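Local structure of alcohol dehydrogenase (Aeropyrum pernix, 1H2B) at residues B[219-222]-B[223-226]; B[311-314]-B[315-319]; B[57-60]-B[61-64]. The protein probably catalyses the reversible, NAD+-dependent oxidation of alcohols to aldehydes or ketones, using bound zinc. All coordinates share one frame; numbering follows the deposited sequence.

Contact 1 (B[219-222]-B[223-226]); sequences VKEE and KLKL. With NAJ (nicotinamide-adenine-dinucleotide (acidic form)), chain I.
The first turn of helix 221-229, which follows the second strand of the Rossmann-type nucleotide-binding domain, starts where Lys220 O accepts Leu224 N at 3.2 Å. The same carbonyl O also takes a weak bond from Lys223 N, and Lys225 N bonds to Glu221 O. Lys220 sits at the N-cap position, but its side chain turns outward, its CG lying 3.9 Å from Lys223 CE as the two chains run side by side; their like-charged ends stay well separated. Lysine suits position 223 because its long methylene chain runs past the ribose hydroxyls of the adenosine half, Lys223 CD 3.0 Å from NAJ O3B. In this beta-alpha-beta unit, strand 213-218 ends at Asp218, which is hydrogen-bonded to the coenzyme, and the next residue, Val219, lays CG1 3.6 Å from C6A of the NAJ adenine, a branched hydrocarbon against a flat ring. Glu222 CG lies between the backbone N and the carbonyl carbon, and a second bend at chi2 (-84°) then carries the carboxylate to water 1, which gives a hydrogen to Glu222 OE2 and accepts one from Lys223 NZ at 3.0 Å. Glu221 instead crosses Lys225 at about a right angle, its OE2 3.2 Å from Lys225 CG. Acidic residues suit this first turn, where they probably interact favourably with the helix dipole. Leu224 buries its branched end against Val235 of strand 234-237.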
ATOM      1  N   VAL B 219      27.132  -4.852 -20.869  1.00 17.66           N
ATOM      2  CA  VAL B 219      28.497  -4.579 -21.322  1.00 17.20           C
ATOM      3  C   VAL B 219      28.888  -5.414 -22.523  1.00 20.92           C
ATOM      4  O   VAL B 219      30.077  -5.420 -22.912  1.00 24.37           O
ATOM      5  CB  VAL B 219      29.485  -4.817 -20.179  1.00 17.34           C
ATOM      6  CG1 VAL B 219      29.291  -3.718 -19.083  1.00 18.73           C
ATOM      7  CG2 VAL B 219      29.362  -6.273 -19.590  1.00 17.14           C
ATOM      8  N   LYS B 220      27.935  -6.136 -23.092  1.00 21.36           N
ATOM      9  CA  LYS B 220      28.197  -6.966 -24.276  1.00 21.45           C
ATOM     10  C   LYS B 220      27.197  -6.603 -25.321  1.00 22.32           C
ATOM     11  O   LYS B 220      25.984  -6.564 -25.054  1.00 20.24           O
ATOM     12  CB  LYS B 220      27.991  -8.444 -23.920  1.00 25.88           C
ATOM     13  CG  LYS B 220      28.920  -8.946 -22.800  1.00 29.05           C
ATOM     14  CD  LYS B 220      29.967  -9.904 -23.374  1.00 41.92           C
ATOM     15  CE  LYS B 220      31.380  -9.673 -22.810  1.00 47.06           C
ATOM     16  NZ  LYS B 220      31.465  -9.701 -21.324  1.00 44.75           N
ATOM     17  N   GLU B 221      27.660  -6.399 -26.546  1.00 21.96           N
ATOM     18  CA  GLU B 221      26.741  -5.999 -27.609  1.00 22.83           C
ATOM     19  C   GLU B 221      25.548  -6.942 -27.849  1.00 17.18           C
ATOM     20  O   GLU B 221      24.420  -6.488 -28.067  1.00 21.11           O
ATOM     21  CB  GLU B 221      27.527  -5.791 -28.903  1.00 28.30           C
ATOM     22  CG  GLU B 221      26.662  -5.362 -30.089  1.00 32.60           C
ATOM     23  CD  GLU B 221      25.754  -4.149 -29.827  1.00 42.54           C
ATOM     24  OE1 GLU B 221      26.068  -3.257 -28.975  1.00 45.61           O
ATOM     25  OE2 GLU B 221      24.709  -4.076 -30.521  1.00 42.32           O
ATOM     26  N   GLU B 222      25.798  -8.242 -27.803  1.00 19.74           N
ATOM     27  CA  GLU B 222      24.743  -9.205 -28.082  1.00 20.16           C
ATOM     28  C   GLU B 222      23.640  -9.132 -26.993  1.00 18.32           C
ATOM     29  O   GLU B 222      22.463  -9.381 -27.275  1.00 21.11           O
ATOM     30  CB  GLU B 222      25.335 -10.606 -28.236  1.00 25.19           C
ATOM     31  CG  GLU B 222      26.035 -11.149 -27.012  1.00 36.32           C
ATOM     32  CD  GLU B 222      27.502 -10.736 -26.811  1.00 45.10           C
ATOM     33  OE1 GLU B 222      28.086  -9.836 -27.519  1.00 37.07           O
ATOM     34  OE2 GLU B 222      28.077 -11.348 -25.875  1.00 50.16           O
ATOM     35  N   LYS B 223      24.035  -8.725 -25.792  1.00 19.18           N
ATOM     36  CA  LYS B 223      23.032  -8.586 -24.694  1.00 18.83           C
ATOM     37  C   LYS B 223      22.199  -7.323 -24.822  1.00 16.99           C
ATOM     38  O   LYS B 223      20.973  -7.323 -24.514  1.00 17.12           O
ATOM     39  CB  LYS B 223      23.710  -8.672 -23.347  1.00 19.70           C
ATOM     40  CG  LYS B 223      24.151 -10.139 -23.063  1.00 25.96           C
ATOM     41  CD  LYS B 223      25.141 -10.196 -21.919  1.00 30.18           C
ATOM     42  CE  LYS B 223      26.078 -11.409 -21.930  1.00 33.14           C
ATOM     43  NZ  LYS B 223      25.338 -12.671 -21.978  1.00 32.03           N
ATOM     44  N   LEU B 224      22.835  -6.285 -25.370  1.00 17.15           N
ATOM     45  CA  LEU B 224      22.106  -5.060 -25.689  1.00 17.10           C
ATOM     46  C   LEU B 224      21.109  -5.248 -26.826  1.00 21.15           C
ATOM     47  O   LEU B 224      19.979  -4.742 -26.757  1.00 19.74           O
ATOM     48  CB  LEU B 224      23.047  -3.905 -25.973  1.00 18.43           C
ATOM     49  CG  LEU B 224      24.090  -3.549 -24.906  1.00 20.07           C
ATOM     50  CD1 LEU B 224      24.984  -2.406 -25.380  1.00 27.59           C
ATOM     51  CD2 LEU B 224      23.371  -3.178 -23.614  1.00 21.13           C
ATOM     52  N   LYS B 225      21.513  -5.973 -27.878  1.00 20.52           N
ATOM     53  CA  LYS B 225      20.552  -6.326 -28.916  1.00 19.40           C
ATOM     54  C   LYS B 225      19.414  -7.194 -28.375  1.00 18.16           C
ATOM     55  O   LYS B 225      18.249  -7.032 -28.782  1.00 21.95           O
ATOM     56  CB  LYS B 225      21.296  -7.067 -30.060  1.00 20.89           C
ATOM     57  CG  LYS B 225      22.247  -6.159 -30.848  1.00 28.08           C
ATOM     58  CD  LYS B 225      23.251  -6.996 -31.649  1.00 33.89           C
ATOM     59  CE  LYS B 225      22.746  -7.299 -33.024  1.00 41.11           C
ATOM     60  NZ  LYS B 225      23.826  -7.867 -33.890  1.00 42.40           N
ATOM     61  N   LEU B 226      19.737  -8.122 -27.464  1.00 20.02           N
ATOM     62  CA  LEU B 226      18.697  -8.971 -26.868  1.00 19.45           C
ATOM     63  C   LEU B 226      17.673  -8.071 -26.150  1.00 18.85           C
ATOM     64  O   LEU B 226      16.443  -8.230 -26.295  1.00 19.31           O
ATOM     65  CB  LEU B 226      19.306  -9.993 -25.899  1.00 19.89           C
ATOM     66  CG  LEU B 226      18.328 -10.849 -25.101  1.00 20.57           C
ATOM     67  CD1 LEU B 226      17.524 -11.773 -26.051  1.00 22.84           C
ATOM     68  CD2 LEU B 226      19.113 -11.683 -24.103  1.00 22.53           C
TER
HETATM   69  PA  NAJ I1361      24.271 -13.646 -15.505  1.00 17.71           P
HETATM   70  O1A NAJ I1361      25.738 -13.973 -15.458  1.00 18.35           O
HETATM   71  O2A NAJ I1361      23.356 -14.425 -16.464  1.00 17.12           O
HETATM   72  O5B NAJ I1361      24.006 -12.134 -15.944  1.00 17.76           O
HETATM   73  C5B NAJ I1361      24.829 -11.048 -15.495  1.00 17.01           C
HETATM   74  C4B NAJ I1361      24.684  -9.998 -16.583  1.00 15.34           C
HETATM   75  O4B NAJ I1361      25.319  -8.800 -16.094  1.00 14.23           O
HETATM   76  C3B NAJ I1361      25.317 -10.397 -17.916  1.00 15.86           C
HETATM   77  O3B NAJ I1361      24.424 -10.172 -19.020  1.00 18.05           O
HETATM   78  C2B NAJ I1361      26.519  -9.464 -17.904  1.00 17.90           C
HETATM   79  O2B NAJ I1361      27.039  -9.165 -19.209  1.00 18.14           O
HETATM   80  C1B NAJ I1361      26.007  -8.208 -17.187  1.00 16.05           C
HETATM   81  N9A NAJ I1361      27.048  -7.340 -16.637  1.00 17.34           N
HETATM   82  C8A NAJ I1361      28.308  -7.653 -16.109  1.00 19.14           C
HETATM   83  N7A NAJ I1361      28.913  -6.510 -15.685  1.00 17.28           N
HETATM   84  C5A NAJ I1361      28.061  -5.475 -15.943  1.00 16.16           C
HETATM   85  C6A NAJ I1361      28.134  -4.119 -15.738  1.00 17.04           C
HETATM   86  N6A NAJ I1361      29.213  -3.516 -15.220  1.00 17.61           N
HETATM   87  N1A NAJ I1361      27.046  -3.350 -16.057  1.00 15.51           N
HETATM   88  C2A NAJ I1361      25.912  -3.883 -16.645  1.00 14.92           C
HETATM   89  N3A NAJ I1361      25.862  -5.215 -16.866  1.00 13.16           N
HETATM   90  C4A NAJ I1361      26.923  -5.993 -16.524  1.00 15.34           C
HETATM   91  O3  NAJ I1361      23.753 -13.750 -14.006  1.00 16.09           O
HETATM   92  PN  NAJ I1361      22.308 -14.208 -13.453  1.00 15.94           P
HETATM   93  O1N NAJ I1361      22.269 -15.656 -13.284  1.00 15.80           O
HETATM   94  O2N NAJ I1361      21.251 -13.531 -14.230  1.00 15.31           O
HETATM   95  O5D NAJ I1361      22.413 -13.629 -11.960  1.00 14.60           O
HETATM   96  C5D NAJ I1361      22.441 -12.213 -11.795  1.00 15.36           C
HETATM   97  C4D NAJ I1361      22.822 -11.884 -10.360  1.00 14.07           C
HETATM   98  O4D NAJ I1361      21.695 -12.199  -9.523  1.00 15.72           O
HETATM   99  C3D NAJ I1361      23.972 -12.728  -9.812  1.00 13.51           C
HETATM  100  O3D NAJ I1361      24.643 -11.960  -8.796  1.00 15.30           O
HETATM  101  C2D NAJ I1361      23.246 -13.910  -9.153  1.00 16.56           C
HETATM  102  O2D NAJ I1361      23.978 -14.596  -8.177  1.00 16.12           O
HETATM  103  C1D NAJ I1361      22.073 -13.127  -8.535  1.00 14.56           C
HETATM  104  N1N NAJ I1361      20.893 -13.871  -8.096  1.00 14.82           N
HETATM  105  C2N NAJ I1361      20.158 -13.295  -7.102  1.00 14.47           C
HETATM  106  C3N NAJ I1361      18.989 -13.901  -6.673  1.00 13.13           C
HETATM  107  C7N NAJ I1361      18.224 -13.295  -5.542  1.00 14.95           C
HETATM  108  O7N NAJ I1361      17.155 -14.002  -5.139  1.00 14.75           O
HETATM  109  N7N NAJ I1361      18.479 -12.111  -4.978  1.00 13.75           N
HETATM  110  C4N NAJ I1361      18.500 -15.115  -7.258  1.00 16.75           C
HETATM  111  C5N NAJ I1361      19.220 -15.558  -8.403  1.00 16.34           C
HETATM  112  C6N NAJ I1361      20.408 -14.963  -8.782  1.00 16.13           C
HETATM  113  O   HOH W   1      26.213 -13.281 -24.735  1.00 33.84           O

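Contact 2 (B[311-314]-B[315-319]); sequences NYVE and LHELV
Glu314 O accepts Leu318 N at 2.9 Å, while the Glu314 carboxylate reaches back to the start of helix 312-323. CG stands beside the backbone N (chi1 -74°) and the chain is extended beyond it, which carries OE1 to Asn311 N at 2.8 Å; the amide hydrogen arrives on the anti side, 25° out of the carboxylate plane. In return Glu314 N gives its hydrogen to Asn311 OD1, nearly in line with the amide C=O, at 2.9 Å. This reciprocal pair is a capping box, and asparagine and glutamate suit it because each offers a side-chain acceptor to the other's backbone N-H. OE1 is also in a salt bridge with Arg175, which probably offsets its charge. Leu315, next in the chain, gives its N-H to Asn311 O and sets CB 3.6 Å from Tyr312 O, its branched end turning away from the preceding turn. The Val313 methyl CG1 packs against the carboxylate of Glu317, 3.4 Å from Glu317 OE2, while Glu317 OE1 is held from outside by a hydrogen bond with Tyr174 and a salt bridge to Lys178. The helix packs against helix 166-181, which contributes Tyr174, Arg175 and Lys178, and Leu315 touches Ile171 of that helix and Ile149 of strand 148-150; Tyr312 bonds through OH to Val148 O and makes a cation-pi contact with Arg116 of a second subunit.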
ATOM      1  N   ASN B 311       7.891 -15.877  -3.656  1.00 12.57           N
ATOM      2  CA  ASN B 311       7.065 -16.823  -2.917  1.00 14.36           C
ATOM      3  C   ASN B 311       6.278 -17.733  -3.884  1.00 14.00           C
ATOM      4  O   ASN B 311       6.392 -17.611  -5.104  1.00 14.28           O
ATOM      5  CB  ASN B 311       6.212 -16.092  -1.878  1.00 14.45           C
ATOM      6  CG  ASN B 311       5.193 -15.161  -2.485  1.00 17.94           C
ATOM      7  OD1 ASN B 311       4.646 -15.428  -3.550  1.00 14.53           O
ATOM      8  ND2 ASN B 311       4.934 -14.028  -1.805  1.00 18.03           N
ATOM      9  N   TYR B 312       5.522 -18.670  -3.308  1.00 13.77           N
ATOM     10  CA  TYR B 312       4.858 -19.667  -4.148  1.00 13.68           C
ATOM     11  C   TYR B 312       3.805 -19.051  -5.034  1.00 14.57           C
ATOM     12  O   TYR B 312       3.677 -19.413  -6.201  1.00 15.10           O
ATOM     13  CB  TYR B 312       4.240 -20.707  -3.248  1.00 14.27           C
ATOM     14  CG  TYR B 312       3.604 -21.868  -3.971  1.00 16.03           C
ATOM     15  CD1 TYR B 312       4.358 -22.991  -4.345  1.00 15.32           C
ATOM     16  CD2 TYR B 312       2.262 -21.839  -4.254  1.00 19.27           C
ATOM     17  CE1 TYR B 312       3.785 -24.088  -4.967  1.00 16.99           C
ATOM     18  CE2 TYR B 312       1.638 -22.941  -4.907  1.00 19.98           C
ATOM     19  CZ  TYR B 312       2.405 -24.049  -5.255  1.00 19.54           C
ATOM     20  OH  TYR B 312       1.805 -25.134  -5.888  1.00 24.99           O
ATOM     21  N   VAL B 313       3.070 -18.109  -4.468  1.00 14.19           N
ATOM     22  CA  VAL B 313       2.037 -17.441  -5.270  1.00 16.77           C
ATOM     23  C   VAL B 313       2.663 -16.686  -6.453  1.00 16.55           C
ATOM     24  O   VAL B 313       2.150 -16.721  -7.579  1.00 16.04           O
ATOM     25  CB  VAL B 313       1.132 -16.552  -4.395  1.00 17.89           C
ATOM     26  CG1 VAL B 313       0.288 -15.596  -5.235  1.00 23.53           C
ATOM     27  CG2 VAL B 313       0.246 -17.464  -3.507  1.00 19.51           C
ATOM     28  N   GLU B 314       3.780 -16.026  -6.199  1.00 14.46           N
ATOM     29  CA  GLU B 314       4.500 -15.313  -7.268  1.00 14.86           C
ATOM     30  C   GLU B 314       4.974 -16.283  -8.365  1.00 13.46           C
ATOM     31  O   GLU B 314       4.877 -15.963  -9.547  1.00 13.81           O
ATOM     32  CB  GLU B 314       5.693 -14.555  -6.671  1.00 16.44           C
ATOM     33  CG  GLU B 314       5.177 -13.328  -5.923  1.00 15.94           C
ATOM     34  CD  GLU B 314       6.205 -12.652  -5.015  1.00 18.37           C
ATOM     35  OE1 GLU B 314       7.200 -13.293  -4.604  1.00 15.50           O
ATOM     36  OE2 GLU B 314       5.972 -11.457  -4.709  1.00 18.79           O
ATOM     37  N   LEU B 315       5.453 -17.483  -7.997  1.00 14.32           N
ATOM     38  CA  LEU B 315       5.850 -18.449  -9.035  1.00 12.73           C
ATOM     39  C   LEU B 315       4.602 -18.850  -9.842  1.00 12.27           C
ATOM     40  O   LEU B 315       4.674 -18.942 -11.075  1.00 14.49           O
ATOM     41  CB  LEU B 315       6.501 -19.708  -8.426  1.00 15.30           C
ATOM     42  CG  LEU B 315       6.996 -20.707  -9.477  1.00 13.90           C
ATOM     43  CD1 LEU B 315       7.972 -20.157 -10.521  1.00 17.26           C
ATOM     44  CD2 LEU B 315       7.550 -21.887  -8.654  1.00 17.92           C
ATOM     45  N   HIS B 316       3.484 -19.039  -9.150  1.00 14.41           N
ATOM     46  CA  HIS B 316       2.260 -19.384  -9.865  1.00 14.11           C
ATOM     47  C   HIS B 316       1.847 -18.298 -10.845  1.00 15.98           C
ATOM     48  O   HIS B 316       1.483 -18.596 -11.984  1.00 16.00           O
ATOM     49  CB  HIS B 316       1.144 -19.613  -8.838  1.00 15.90           C
ATOM     50  CG  HIS B 316      -0.068 -20.227  -9.439  1.00 24.79           C
ATOM     51  ND1 HIS B 316      -0.216 -21.589  -9.588  1.00 33.39           N
ATOM     52  CD2 HIS B 316      -1.152 -19.659 -10.002  1.00 28.56           C
ATOM     53  CE1 HIS B 316      -1.366 -21.831 -10.197  1.00 27.64           C
ATOM     54  NE2 HIS B 316      -1.950 -20.674 -10.458  1.00 33.62           N
ATOM     55  N   GLU B 317       1.871 -17.026 -10.409  1.00 14.39           N
ATOM     56  CA  GLU B 317       1.572 -15.925 -11.321  1.00 15.33           C
ATOM     57  C   GLU B 317       2.509 -15.869 -12.522  1.00 15.28           C
ATOM     58  O   GLU B 317       2.106 -15.616 -13.646  1.00 16.07           O
ATOM     59  CB  GLU B 317       1.666 -14.595 -10.571  1.00 13.89           C
ATOM     60  CG  GLU B 317       0.540 -14.502  -9.525  1.00 17.16           C
ATOM     61  CD  GLU B 317       0.644 -13.326  -8.587  1.00 17.15           C
ATOM     62  OE1 GLU B 317       1.534 -12.473  -8.748  1.00 20.45           O
ATOM     63  OE2 GLU B 317      -0.189 -13.244  -7.667  1.00 21.20           O
ATOM     64  N   LEU B 318       3.808 -16.072 -12.280  1.00 13.39           N
ATOM     65  CA  LEU B 318       4.754 -16.031 -13.359  1.00 14.28           C
ATOM     66  C   LEU B 318       4.543 -17.176 -14.359  1.00 13.84           C
ATOM     67  O   LEU B 318       4.624 -16.953 -15.558  1.00 15.53           O
ATOM     68  CB  LEU B 318       6.198 -16.012 -12.766  1.00 11.29           C
ATOM     69  CG  LEU B 318       7.271 -16.117 -13.836  1.00 14.45           C
ATOM     70  CD1 LEU B 318       7.400 -14.895 -14.769  1.00 16.55           C
ATOM     71  CD2 LEU B 318       8.585 -16.390 -13.106  1.00 16.69           C
ATOM     72  N   VAL B 319       4.279 -18.395 -13.854  1.00 13.88           N
ATOM     73  CA  VAL B 319       3.972 -19.506 -14.707  1.00 15.68           C
ATOM     74  C   VAL B 319       2.742 -19.157 -15.577  1.00 17.59           C
ATOM     75  O   VAL B 319       2.745 -19.471 -16.754  1.00 16.17           O
ATOM     76  CB  VAL B 319       3.744 -20.753 -13.896  1.00 16.44           C
ATOM     77  CG1 VAL B 319       3.125 -21.890 -14.786  1.00 18.01           C
ATOM     78  CG2 VAL B 319       5.067 -21.232 -13.334  1.00 17.30           C
TER

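Contact 3 (B[57-60]-B[61-64]); sequences DLHL and VQGM. With NAJ (nicotinamide-adenine-dinucleotide (acidic form)), chain I.
Met64 lies alongside His59 and covers one face of its imidazole: SD stands 4.2 Å from the ring centroid, 25° off the normal and displaced toward the rim, a Met-aromatic contact, while Met64 CE comes to 3.3 Å from His59 ND1. A flexible thioether fits here because its bend at the last torsion (chi3 -83°) brings the methyl above the ring's rim, near ND1. ND1 is buried with no polar partner, whereas the edge of the ring carrying NE2 meets the nicotinamide ribose, with NE2 giving a weak, nearly straight bond to NAJ O3D (3.4 Å) lying in the ring plane. The rings of His55 and Tyr286 also meet His59. What brings Met64 back against the histidine is the Schellman motif ending helix 55-61: Met64 N donates to His59 O at 3.0 Å and Gly63 N to Leu60 O at 2.9 Å, the latter from above the carbonyl plane. Gly63 has the positive phi (87°) of this turn, where a CB would jam against the preceding carbonyl. Leu58 O accepts both Gln62 N and water 2. Within the helix, Asp57 OD1 accepts Cys54 N, the amide of a zinc ligand.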
ATOM      1  N   ASP B  57      25.432 -20.273  -8.993  1.00 17.08           N
ATOM      2  CA  ASP B  57      26.269 -21.500  -9.042  1.00 17.85           C
ATOM      3  C   ASP B  57      27.754 -21.190  -9.128  1.00 20.87           C
ATOM      4  O   ASP B  57      28.558 -21.901  -8.493  1.00 19.30           O
ATOM      5  CB  ASP B  57      25.780 -22.426 -10.143  1.00 17.75           C
ATOM      6  CG  ASP B  57      24.372 -22.874  -9.862  1.00 17.58           C
ATOM      7  OD1 ASP B  57      23.522 -22.912 -10.784  1.00 17.15           O
ATOM      8  OD2 ASP B  57      24.080 -23.154  -8.688  1.00 22.26           O
ATOM      9  N   LEU B  58      28.116 -20.114  -9.822  1.00 19.55           N
ATOM     10  CA  LEU B  58      29.509 -19.674  -9.793  1.00 21.01           C
ATOM     11  C   LEU B  58      29.898 -19.169  -8.414  1.00 18.83           C
ATOM     12  O   LEU B  58      30.968 -19.504  -7.883  1.00 22.75           O
ATOM     13  CB  LEU B  58      29.739 -18.587 -10.832  1.00 18.54           C
ATOM     14  CG  LEU B  58      29.558 -18.946 -12.300  1.00 20.84           C
ATOM     15  CD1 LEU B  58      29.494 -17.669 -13.093  1.00 27.58           C
ATOM     16  CD2 LEU B  58      30.789 -19.768 -12.699  1.00 22.15           C
ATOM     17  N   HIS B  59      29.034 -18.359  -7.809  1.00 18.79           N
ATOM     18  CA  HIS B  59      29.261 -17.918  -6.447  1.00 19.45           C
ATOM     19  C   HIS B  59      29.408 -19.103  -5.493  1.00 22.44           C
ATOM     20  O   HIS B  59      30.265 -19.073  -4.617  1.00 21.55           O
ATOM     21  CB  HIS B  59      28.156 -16.964  -5.943  1.00 19.83           C
ATOM     22  CG  HIS B  59      27.976 -15.705  -6.756  1.00 18.40           C
ATOM     23  ND1 HIS B  59      29.013 -15.021  -7.356  1.00 26.94           N
ATOM     24  CD2 HIS B  59      26.857 -15.001  -7.039  1.00 20.41           C
ATOM     25  CE1 HIS B  59      28.531 -13.970  -8.002  1.00 21.99           C
ATOM     26  NE2 HIS B  59      27.231 -13.911  -7.785  1.00 25.67           N
ATOM     27  N   LEU B  60      28.595 -20.165  -5.675  1.00 19.29           N
ATOM     28  CA  LEU B  60      28.674 -21.333  -4.797  1.00 19.50           C
ATOM     29  C   LEU B  60      30.036 -22.001  -4.931  1.00 21.59           C
ATOM     30  O   LEU B  60      30.682 -22.270  -3.915  1.00 22.97           O
ATOM     31  CB  LEU B  60      27.574 -22.350  -5.150  1.00 18.49           C
ATOM     32  CG  LEU B  60      26.225 -21.963  -4.499  1.00 19.28           C
ATOM     33  CD1 LEU B  60      25.114 -22.746  -5.173  1.00 18.48           C
ATOM     34  CD2 LEU B  60      26.168 -22.115  -2.997  1.00 22.10           C
ATOM     35  N   VAL B  61      30.433 -22.266  -6.166  1.00 24.49           N
ATOM     36  CA  VAL B  61      31.718 -22.926  -6.417  1.00 26.33           C
ATOM     37  C   VAL B  61      32.867 -22.056  -5.855  1.00 28.27           C
ATOM     38  O   VAL B  61      33.847 -22.587  -5.285  1.00 28.15           O
ATOM     39  CB  VAL B  61      31.906 -23.229  -7.893  1.00 25.60           C
ATOM     40  CG1 VAL B  61      33.336 -23.736  -8.169  1.00 27.64           C
ATOM     41  CG2 VAL B  61      30.933 -24.306  -8.323  1.00 27.44           C
ATOM     42  N   GLN B  62      32.723 -20.732  -5.964  1.00 26.71           N
ATOM     43  CA  GLN B  62      33.737 -19.805  -5.401  1.00 30.71           C
ATOM     44  C   GLN B  62      33.803 -19.772  -3.860  1.00 31.57           C
ATOM     45  O   GLN B  62      34.740 -19.201  -3.278  1.00 35.12           O
ATOM     46  CB  GLN B  62      33.533 -18.379  -5.934  1.00 29.70           C
ATOM     47  CG  GLN B  62      34.177 -18.089  -7.265  1.00 34.87           C
ATOM     48  CD  GLN B  62      33.467 -16.960  -8.013  1.00 45.40           C
ATOM     49  OE1 GLN B  62      32.960 -16.018  -7.387  1.00 52.01           O
ATOM     50  NE2 GLN B  62      33.410 -17.062  -9.343  1.00 45.96           N
ATOM     51  N   GLY B  63      32.825 -20.381  -3.197  1.00 28.12           N
ATOM     52  CA  GLY B  63      32.752 -20.419  -1.754  1.00 27.57           C
ATOM     53  C   GLY B  63      32.057 -19.257  -1.069  1.00 29.40           C
ATOM     54  O   GLY B  63      32.109 -19.136   0.148  1.00 32.95           O
ATOM     55  N   MET B  64      31.345 -18.433  -1.842  1.00 28.33           N
ATOM     56  CA  MET B  64      30.703 -17.237  -1.303  1.00 27.55           C
ATOM     57  C   MET B  64      29.633 -17.507  -0.230  1.00 26.48           C
ATOM     58  O   MET B  64      29.357 -16.653   0.639  1.00 29.66           O
ATOM     59  CB  MET B  64      30.138 -16.407  -2.466  1.00 27.91           C
ATOM     60  CG  MET B  64      29.942 -14.937  -2.166  1.00 26.67           C
ATOM     61  SD  MET B  64      29.053 -14.066  -3.433  1.00 29.14           S
ATOM     62  CE  MET B  64      30.359 -13.714  -4.611  1.00 30.75           C
TER
HETATM   63  PA  NAJ I1361      24.271 -13.646 -15.505  1.00 17.71           P
HETATM   64  O1A NAJ I1361      25.738 -13.973 -15.458  1.00 18.35           O
HETATM   65  O2A NAJ I1361      23.356 -14.425 -16.464  1.00 17.12           O
HETATM   66  O5B NAJ I1361      24.006 -12.134 -15.944  1.00 17.76           O
HETATM   67  C5B NAJ I1361      24.829 -11.048 -15.495  1.00 17.01           C
HETATM   68  C4B NAJ I1361      24.684  -9.998 -16.583  1.00 15.34           C
HETATM   69  O4B NAJ I1361      25.319  -8.800 -16.094  1.00 14.23           O
HETATM   70  C3B NAJ I1361      25.317 -10.397 -17.916  1.00 15.86           C
HETATM   71  O3B NAJ I1361      24.424 -10.172 -19.020  1.00 18.05           O
HETATM   72  C2B NAJ I1361      26.519  -9.464 -17.904  1.00 17.90           C
HETATM   73  O2B NAJ I1361      27.039  -9.165 -19.209  1.00 18.14           O
HETATM   74  C1B NAJ I1361      26.007  -8.208 -17.187  1.00 16.05           C
HETATM   75  N9A NAJ I1361      27.048  -7.340 -16.637  1.00 17.34           N
HETATM   76  C8A NAJ I1361      28.308  -7.653 -16.109  1.00 19.14           C
HETATM   77  N7A NAJ I1361      28.913  -6.510 -15.685  1.00 17.28           N
HETATM   78  C5A NAJ I1361      28.061  -5.475 -15.943  1.00 16.16           C
HETATM   79  C6A NAJ I1361      28.134  -4.119 -15.738  1.00 17.04           C
HETATM   80  N6A NAJ I1361      29.213  -3.516 -15.220  1.00 17.61           N
HETATM   81  N1A NAJ I1361      27.046  -3.350 -16.057  1.00 15.51           N
HETATM   82  C2A NAJ I1361      25.912  -3.883 -16.645  1.00 14.92           C
HETATM   83  N3A NAJ I1361      25.862  -5.215 -16.866  1.00 13.16           N
HETATM   84  C4A NAJ I1361      26.923  -5.993 -16.524  1.00 15.34           C
HETATM   85  O3  NAJ I1361      23.753 -13.750 -14.006  1.00 16.09           O
HETATM   86  PN  NAJ I1361      22.308 -14.208 -13.453  1.00 15.94           P
HETATM   87  O1N NAJ I1361      22.269 -15.656 -13.284  1.00 15.80           O
HETATM   88  O2N NAJ I1361      21.251 -13.531 -14.230  1.00 15.31           O
HETATM   89  O5D NAJ I1361      22.413 -13.629 -11.960  1.00 14.60           O
HETATM   90  C5D NAJ I1361      22.441 -12.213 -11.795  1.00 15.36           C
HETATM   91  C4D NAJ I1361      22.822 -11.884 -10.360  1.00 14.07           C
HETATM   92  O4D NAJ I1361      21.695 -12.199  -9.523  1.00 15.72           O
HETATM   93  C3D NAJ I1361      23.972 -12.728  -9.812  1.00 13.51           C
HETATM   94  O3D NAJ I1361      24.643 -11.960  -8.796  1.00 15.30           O
HETATM   95  C2D NAJ I1361      23.246 -13.910  -9.153  1.00 16.56           C
HETATM   96  O2D NAJ I1361      23.978 -14.596  -8.177  1.00 16.12           O
HETATM   97  C1D NAJ I1361      22.073 -13.127  -8.535  1.00 14.56           C
HETATM   98  N1N NAJ I1361      20.893 -13.871  -8.096  1.00 14.82           N
HETATM   99  C2N NAJ I1361      20.158 -13.295  -7.102  1.00 14.47           C
HETATM  100  C3N NAJ I1361      18.989 -13.901  -6.673  1.00 13.13           C
HETATM  101  C7N NAJ I1361      18.224 -13.295  -5.542  1.00 14.95           C
HETATM  102  O7N NAJ I1361      17.155 -14.002  -5.139  1.00 14.75           O
HETATM  103  N7N NAJ I1361      18.479 -12.111  -4.978  1.00 13.75           N
HETATM  104  C4N NAJ I1361      18.500 -15.115  -7.258  1.00 16.75           C
HETATM  105  C5N NAJ I1361      19.220 -15.558  -8.403  1.00 16.34           C
HETATM  106  C6N NAJ I1361      20.408 -14.963  -8.782  1.00 16.13           C
HETATM  107  O   HOH W   2      33.091 -20.344  -9.301  1.00 34.94           O

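Contacts 1 and 3 touch the same NAJ molecule in different halves: contact 1 meets the adenine and its ribose, contact 3 the ribose of the nicotinamide half. Their centres are 25 Å apart and their nearest atoms about 11 Å, so the coenzyme spans the gap. Contact 2 does not touch NAJ; the side chain of Glu314 is about 10 Å from the bound NAJ. The centre of contact 2 is 28 Å from that of contact 1 and 27 Å from that of contact 3, on the opposite side of the chain's centre from the latter. Contact 3 lies near the active site, with the Asp57 side chain about 6 Å from a bound zinc ion and 7 Å from octanoic acid.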